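PDB 4EQ3: interferon gamma receptor 1 from Gallus gallus, which probably binds the cytokine interferon gamma through its extracellular part, which comprises the two fibronectin type III-like domains of this construct. Local coordinates for residues A10-K22 and F82-Q94. Sequence-based numbering, arbitrary orientation.
Sequences AVPSPTGTSVKSK and FRIKAIVGSQQSQ
Val19 and Phe82 open a worked example of how the two sheets of a fibronectin type III-like sandwich close on each other, here in the N-terminal domain of the receptor. Strand 17-22 belongs to the three-stranded sheet, the hairpin 82-94 to the four-stranded one, and no hydrogen bond joins the two segments. The Phe82 side chain runs nearly at right angles to that of Val19, whose CG2 lies 4.0 Å from ring atom CD1; Leu28 and Val45 also line this interior. Ile84 serves two neighbours with separate branches: CD1 reaches CG2 of Thr17, while CG2, anti to the backbone N, rests 3.8 Å from CG of Pro14. The Pro14 ring also lies over the strand backbone, its CD 3.6 Å from Ile84 O, and borders the methyl of Ala86. Here residues 11-14, ahead of the corner that the chain turns at Gly16, lie against the hairpin itself. Across a type II' turn from Val88 to Gln91, the hairpin presents Val88 and Gln91 to one valine: Val11 CG2 is 3.6 Å from both Val88 CB and Gln91 CB, and Val11 CG1 packs toward Val88 CG2 and the backbone of Ser93. Beyond the turn, Ser93 CB packs against two carbonyl oxygens, 3.1 Å from Val11 O and 3.3 Å from Pro12 O. Pro12 O, for its part, is hydrogen-bonded to the Tyr32 hydroxyl. With chi1 at 75°, Ser93 OG lies between its own backbone N and carbonyl carbon, donates to Gln94 O, and receives Ala86 N at 2.9 Å in a nearly straight bond of 173°.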
ATOM      1  N   ALA A  10      -3.474  18.959  32.482  1.00 67.31           N
ATOM      2  CA  ALA A  10      -4.119  20.065  31.801  1.00 69.69           C
ATOM      3  C   ALA A  10      -4.841  19.539  30.587  1.00 69.96           C
ATOM      4  O   ALA A  10      -5.650  18.662  30.713  1.00 69.14           O
ATOM      5  CB  ALA A  10      -3.139  21.061  31.410  1.00 69.83           C
ATOM      6  N   VAL A  11      -4.534  20.075  29.415  1.00 64.36           N
ATOM      7  CA  VAL A  11      -5.048  19.561  28.152  1.00 59.13           C
ATOM      8  C   VAL A  11      -3.962  18.702  27.568  1.00 56.05           C
ATOM      9  O   VAL A  11      -3.067  19.164  26.920  1.00 51.81           O
ATOM     10  CB  VAL A  11      -5.416  20.674  27.155  1.00 59.39           C
ATOM     11  CG1 VAL A  11      -5.528  20.143  25.737  1.00 54.66           C
ATOM     12  CG2 VAL A  11      -6.659  21.371  27.597  1.00 63.52           C
ATOM     13  N   PRO A  12      -4.068  17.431  27.869  1.00 46.14           N
ATOM     14  CA  PRO A  12      -3.071  16.446  27.511  1.00 40.76           C
ATOM     15  C   PRO A  12      -2.934  16.361  26.013  1.00 33.34           C
ATOM     16  O   PRO A  12      -3.799  16.811  25.334  1.00 33.38           O
ATOM     17  CB  PRO A  12      -3.658  15.182  28.092  1.00 41.86           C
ATOM     18  CG  PRO A  12      -5.071  15.385  28.049  1.00 43.33           C
ATOM     19  CD  PRO A  12      -5.304  16.803  28.347  1.00 44.86           C
ATOM     20  N   SER A  13      -1.835  15.795  25.544  1.00 37.27           N
ATOM     21  CA  SER A  13      -1.561  15.667  24.122  1.00 35.56           C
ATOM     22  C   SER A  13      -2.151  14.367  23.603  1.00 30.50           C
ATOM     23  O   SER A  13      -2.354  13.429  24.366  1.00 31.00           O
ATOM     24  CB  SER A  13      -0.055  15.670  23.868  1.00 33.03           C
ATOM     25  OG  SER A  13       0.515  14.416  24.200  1.00 37.31           O
ATOM     26  N   PRO A  14      -2.418  14.302  22.296  1.00 30.16           N
ATOM     27  CA  PRO A  14      -2.890  13.038  21.725  1.00 29.28           C
ATOM     28  C   PRO A  14      -1.960  11.884  22.097  1.00 32.72           C
ATOM     29  O   PRO A  14      -0.830  12.085  22.585  1.00 28.62           O
ATOM     30  CB  PRO A  14      -2.847  13.302  20.217  1.00 28.90           C
ATOM     31  CG  PRO A  14      -2.994  14.786  20.091  1.00 29.91           C
ATOM     32  CD  PRO A  14      -2.262  15.352  21.276  1.00 30.64           C
ATOM     33  N   THR A  15      -2.432  10.668  21.866  1.00 31.55           N
ATOM     34  CA  THR A  15      -1.689   9.497  22.285  1.00 32.57           C
ATOM     35  C   THR A  15      -1.820   8.369  21.263  1.00 30.87           C
ATOM     36  O   THR A  15      -2.670   8.423  20.373  1.00 27.98           O
ATOM     37  CB  THR A  15      -2.178   9.016  23.664  1.00 35.34           C
ATOM     38  OG1 THR A  15      -1.132   8.284  24.316  1.00 44.83           O
ATOM     39  CG2 THR A  15      -3.410   8.158  23.528  1.00 32.09           C
ATOM     40  N   GLY A  16      -0.946   7.374  21.382  1.00 27.85           N
ATOM     41  CA  GLY A  16      -0.987   6.196  20.539  1.00 26.17           C
ATOM     42  C   GLY A  16      -0.902   6.500  19.060  1.00 24.47           C
ATOM     43  O   GLY A  16      -1.627   5.903  18.253  1.00 23.33           O
ATOM     44  N   THR A  17      -0.024   7.427  18.690  1.00 25.91           N
ATOM     45  CA  THR A  17       0.109   7.800  17.291  1.00 24.12           C
ATOM     46  C   THR A  17       0.512   6.590  16.479  1.00 24.22           C
ATOM     47  O   THR A  17       1.308   5.764  16.930  1.00 23.84           O
ATOM     48  CB  THR A  17       1.138   8.931  17.083  1.00 28.34           C
ATOM     49  OG1 THR A  17       2.461   8.456  17.391  1.00 26.19           O
ATOM     50  CG2 THR A  17       0.789  10.115  17.961  1.00 28.36           C
ATOM     51  N   SER A  18      -0.058   6.474  15.286  1.00 24.25           N
ATOM     52  CA  SER A  18       0.281   5.376  14.401  1.00 24.23           C
ATOM     53  C   SER A  18       0.066   5.756  12.943  1.00 25.44           C
ATOM     54  O   SER A  18      -1.025   6.190  12.549  1.00 24.44           O
ATOM     55  CB  SER A  18      -0.553   4.143  14.743  1.00 25.99           C
ATOM     56  OG  SER A  18      -0.260   3.091  13.842  1.00 27.97           O
ATOM     57  N   VAL A  19       1.110   5.590  12.140  1.00 22.24           N
ATOM     58  CA  VAL A  19       0.983   5.817  10.712  1.00 23.56           C
ATOM     59  C   VAL A  19       0.840   4.451  10.053  1.00 25.95           C
ATOM     60  O   VAL A  19       1.706   3.587  10.204  1.00 23.52           O
ATOM     61  CB  VAL A  19       2.198   6.555  10.107  1.00 24.59           C
ATOM     62  CG1 VAL A  19       1.993   6.746   8.613  1.00 23.63           C
ATOM     63  CG2 VAL A  19       2.425   7.904  10.792  1.00 21.61           C
ATOM     64  N   LYS A  20      -0.281   4.242   9.372  1.00 25.04           N
ATOM     65  CA  LYS A  20      -0.540   2.991   8.666  1.00 22.16           C
ATOM     66  C   LYS A  20      -0.587   3.262   7.175  1.00 20.85           C
ATOM     67  O   LYS A  20      -1.405   4.051   6.712  1.00 23.62           O
ATOM     68  CB  LYS A  20      -1.874   2.409   9.115  1.00 24.47           C
ATOM     69  CG  LYS A  20      -1.948   2.177  10.598  1.00 30.38           C
ATOM     70  CD  LYS A  20      -1.000   1.077  11.028  1.00 34.27           C
ATOM     71  CE  LYS A  20      -1.499  -0.277  10.566  1.00 39.90           C
ATOM     72  NZ  LYS A  20      -0.960  -1.362  11.429  1.00 46.62           N
ATOM     73  N   SER A  21       0.275   2.598   6.420  1.00 22.77           N
ATOM     74  CA  SER A  21       0.360   2.817   4.988  1.00 23.14           C
ATOM     75  C   SER A  21       0.244   1.495   4.257  1.00 23.83           C
ATOM     76  O   SER A  21       1.046   0.589   4.475  1.00 23.86           O
ATOM     77  CB  SER A  21       1.689   3.482   4.631  1.00 22.42           C
ATOM     78  OG  SER A  21       1.799   3.672   3.236  1.00 22.44           O
ATOM     79  N   LYS A  22      -0.780   1.352   3.445  1.00 22.49           N
ATOM     80  CA  LYS A  22      -0.989   0.179   2.613  1.00 22.94           C
ATOM     81  C   LYS A  22      -1.515   0.500   1.236  1.00 22.36           C
ATOM     82  O   LYS A  22      -2.500   1.177   1.137  1.00 22.29           O
ATOM     83  CB  LYS A  22      -1.907  -0.814   3.319  1.00 24.29           C
ATOM     84  CG  LYS A  22      -2.194  -2.127   2.631  1.00 25.43           C
ATOM     85  CD  LYS A  22      -1.875  -3.231   3.504  1.00 30.35           C
ATOM     86  CE  LYS A  22      -3.059  -4.109   3.860  1.00 33.63           C
ATOM     87  NZ  LYS A  22      -2.966  -4.683   5.216  1.00 33.50           N
ATOM     88  N   PHE A  82       5.379  13.436  11.261  1.00 24.09           N
ATOM     89  CA  PHE A  82       4.073  14.072  11.441  1.00 23.01           C
ATOM     90  C   PHE A  82       3.868  14.350  12.916  1.00 23.29           C
ATOM     91  O   PHE A  82       4.500  13.721  13.764  1.00 23.37           O
ATOM     92  CB  PHE A  82       2.936  13.193  10.900  1.00 23.69           C
ATOM     93  CG  PHE A  82       3.182  12.662   9.522  1.00 22.94           C
ATOM     94  CD1 PHE A  82       3.728  11.398   9.341  1.00 22.40           C
ATOM     95  CD2 PHE A  82       2.872  13.421   8.405  1.00 20.48           C
ATOM     96  CE1 PHE A  82       3.956  10.896   8.069  1.00 22.86           C
ATOM     97  CE2 PHE A  82       3.101  12.932   7.132  1.00 26.33           C
ATOM     98  CZ  PHE A  82       3.651  11.666   6.963  1.00 23.71           C
ATOM     99  N   ARG A  83       2.998  15.302  13.235  1.00 20.49           N
ATOM    100  CA  ARG A  83       2.736  15.602  14.640  1.00 21.41           C
ATOM    101  C   ARG A  83       1.324  16.142  14.836  1.00 19.67           C
ATOM    102  O   ARG A  83       0.730  16.709  13.924  1.00 20.36           O
ATOM    103  CB  ARG A  83       3.778  16.580  15.206  1.00 20.63           C
ATOM    104  CG  ARG A  83       3.668  18.011  14.695  1.00 24.06           C
ATOM    105  CD  ARG A  83       4.782  18.870  15.311  1.00 27.26           C
ATOM    106  NE  ARG A  83       4.765  20.267  14.887  1.00 30.70           N
ATOM    107  CZ  ARG A  83       5.664  21.166  15.291  1.00 33.12           C
ATOM    108  NH1 ARG A  83       6.631  20.802  16.118  1.00 30.41           N
ATOM    109  NH2 ARG A  83       5.596  22.424  14.876  1.00 34.62           N
ATOM    110  N   ILE A  84       0.787  15.954  16.033  1.00 23.79           N
ATOM    111  CA  ILE A  84      -0.583  16.358  16.285  1.00 24.31           C
ATOM    112  C   ILE A  84      -0.694  17.035  17.628  1.00 24.13           C
ATOM    113  O   ILE A  84      -0.126  16.570  18.605  1.00 25.02           O
ATOM    114  CB  ILE A  84      -1.528  15.140  16.325  1.00 22.90           C
ATOM    115  CG1 ILE A  84      -1.234  14.179  15.161  1.00 22.06           C
ATOM    116  CG2 ILE A  84      -2.986  15.609  16.335  1.00 25.26           C
ATOM    117  CD1 ILE A  84      -0.830  12.795  15.598  1.00 20.98           C
ATOM    118  N   LYS A  85      -1.466  18.112  17.688  1.00 26.52           N
ATOM    119  CA  LYS A  85      -1.790  18.718  18.974  1.00 28.52           C
ATOM    120  C   LYS A  85      -3.300  18.716  19.143  1.00 27.97           C
ATOM    121  O   LYS A  85      -4.033  18.680  18.157  1.00 29.50           O
ATOM    122  CB  LYS A  85      -1.263  20.154  19.064  1.00 29.13           C
ATOM    123  CG  LYS A  85      -1.950  21.113  18.097  1.00 33.23           C
ATOM    124  CD  LYS A  85      -1.534  22.559  18.349  1.00 37.61           C
ATOM    125  CE  LYS A  85      -2.027  23.466  17.233  1.00 40.92           C
ATOM    126  NZ  LYS A  85      -1.685  24.900  17.461  1.00 47.62           N
ATOM    127  N   ALA A  86      -3.750  18.769  20.394  1.00 27.03           N
ATOM    128  CA  ALA A  86      -5.174  18.802  20.715  1.00 29.92           C
ATOM    129  C   ALA A  86      -5.634  20.190  21.147  1.00 35.03           C
ATOM    130  O   ALA A  86      -4.924  20.906  21.858  1.00 32.71           O
ATOM    131  CB  ALA A  86      -5.488  17.796  21.807  1.00 27.30           C
ATOM    132  N   ILE A  87      -6.839  20.557  20.725  1.00 34.21           N
ATOM    133  CA  ILE A  87      -7.455  21.795  21.167  1.00 39.31           C
ATOM    134  C   ILE A  87      -8.717  21.496  21.963  1.00 41.39           C
ATOM    135  O   ILE A  87      -9.630  20.824  21.477  1.00 40.03           O
ATOM    136  CB  ILE A  87      -7.810  22.698  19.989  1.00 41.01           C
ATOM    137  CG1 ILE A  87      -6.595  22.873  19.076  1.00 40.86           C
ATOM    138  CG2 ILE A  87      -8.315  24.039  20.501  1.00 47.35           C
ATOM    139  CD1 ILE A  87      -6.917  23.568  17.772  1.00 44.20           C
ATOM    140  N   VAL A  88      -8.750  22.002  23.189  1.00 45.89           N
ATOM    141  CA  VAL A  88      -9.844  21.768  24.117  1.00 49.16           C
ATOM    142  C   VAL A  88     -10.325  23.107  24.661  1.00 54.14           C
ATOM    143  O   VAL A  88      -9.673  23.721  25.507  1.00 52.46           O
ATOM    144  CB  VAL A  88      -9.389  20.867  25.283  1.00 47.85           C
ATOM    145  CG1 VAL A  88     -10.379  20.925  26.435  1.00 52.25           C
ATOM    146  CG2 VAL A  88      -9.195  19.439  24.807  1.00 43.65           C
ATOM    147  N   GLY A  89     -11.468  23.567  24.170  1.00 55.01           N
ATOM    148  CA  GLY A  89     -11.929  24.899  24.499  1.00 58.24           C
ATOM    149  C   GLY A  89     -10.896  25.922  24.069  1.00 58.44           C
ATOM    150  O   GLY A  89     -10.470  25.944  22.914  1.00 57.58           O
ATOM    151  N   SER A  90     -10.487  26.768  25.010  1.00 64.63           N
ATOM    152  CA  SER A  90      -9.513  27.825  24.743  1.00 64.87           C
ATOM    153  C   SER A  90      -8.099  27.351  25.065  1.00 61.32           C
ATOM    154  O   SER A  90      -7.164  28.150  25.141  1.00 59.61           O
ATOM    155  CB  SER A  90      -9.850  29.069  25.570  1.00 67.02           C
ATOM    156  OG  SER A  90     -10.187  28.714  26.905  1.00 63.86           O
ATOM    157  N   GLN A  91      -7.948  26.060  25.255  1.00 62.43           N
ATOM    158  CA  GLN A  91      -6.670  25.526  25.616  1.00 59.12           C
ATOM    159  C   GLN A  91      -6.115  24.595  24.521  1.00 55.63           C
ATOM    160  O   GLN A  91      -6.856  23.979  23.809  1.00 50.21           O
ATOM    161  CB  GLN A  91      -6.731  24.901  27.002  1.00 57.65           C
ATOM    162  CG  GLN A  91      -6.556  25.940  28.155  1.00 63.62           C
ATOM    163  CD  GLN A  91      -6.607  25.306  29.529  1.00 66.63           C
ATOM    164  OE1 GLN A  91      -5.599  24.817  30.054  1.00 66.42           O
ATOM    165  NE2 GLN A  91      -7.773  25.324  30.131  1.00 66.63           N
ATOM    166  N   GLN A  92      -4.794  24.563  24.388  1.00 49.88           N
ATOM    167  CA  GLN A  92      -4.090  23.715  23.430  1.00 45.05           C
ATOM    168  C   GLN A  92      -3.101  22.816  24.152  1.00 41.71           C
ATOM    169  O   GLN A  92      -2.553  23.188  25.194  1.00 38.59           O
ATOM    170  CB  GLN A  92      -3.309  24.560  22.434  1.00 47.97           C
ATOM    171  CG  GLN A  92      -4.147  25.327  21.444  1.00 50.81           C
ATOM    172  CD  GLN A  92      -3.293  25.904  20.335  1.00 53.27           C
ATOM    173  OE1 GLN A  92      -2.087  25.648  20.273  1.00 50.68           O
ATOM    174  NE2 GLN A  92      -3.910  26.682  19.450  1.00 58.05           N
ATOM    175  N   SER A  93      -2.866  21.631  23.603  1.00 32.48           N
ATOM    176  CA  SER A  93      -1.771  20.813  24.100  1.00 33.15           C
ATOM    177  C   SER A  93      -0.523  21.128  23.279  1.00 28.83           C
ATOM    178  O   SER A  93      -0.574  21.906  22.320  1.00 31.51           O
ATOM    179  CB  SER A  93      -2.095  19.319  24.019  1.00 28.12           C
ATOM    180  OG  SER A  93      -2.012  18.864  22.682  1.00 25.75           O
ATOM    181  N   GLN A  94       0.596  20.524  23.655  1.00 25.57           N
ATOM    182  CA  GLN A  94       1.791  20.607  22.833  1.00 28.78           C
ATOM    183  C   GLN A  94       1.642  19.524  21.775  1.00 28.78           C
ATOM    184  O   GLN A  94       0.745  18.676  21.867  1.00 27.14           O
ATOM    185  CB  GLN A  94       3.044  20.367  23.669  1.00 27.09           C
ATOM    186  CG  GLN A  94       3.160  21.255  24.906  1.00 28.55           C
ATOM    187  CD  GLN A  94       3.468  22.718  24.577  1.00 32.04           C
ATOM    188  OE1 GLN A  94       3.372  23.154  23.425  1.00 26.84           O
ATOM    189  NE2 GLN A  94       3.831  23.483  25.604  1.00 31.40           N
TER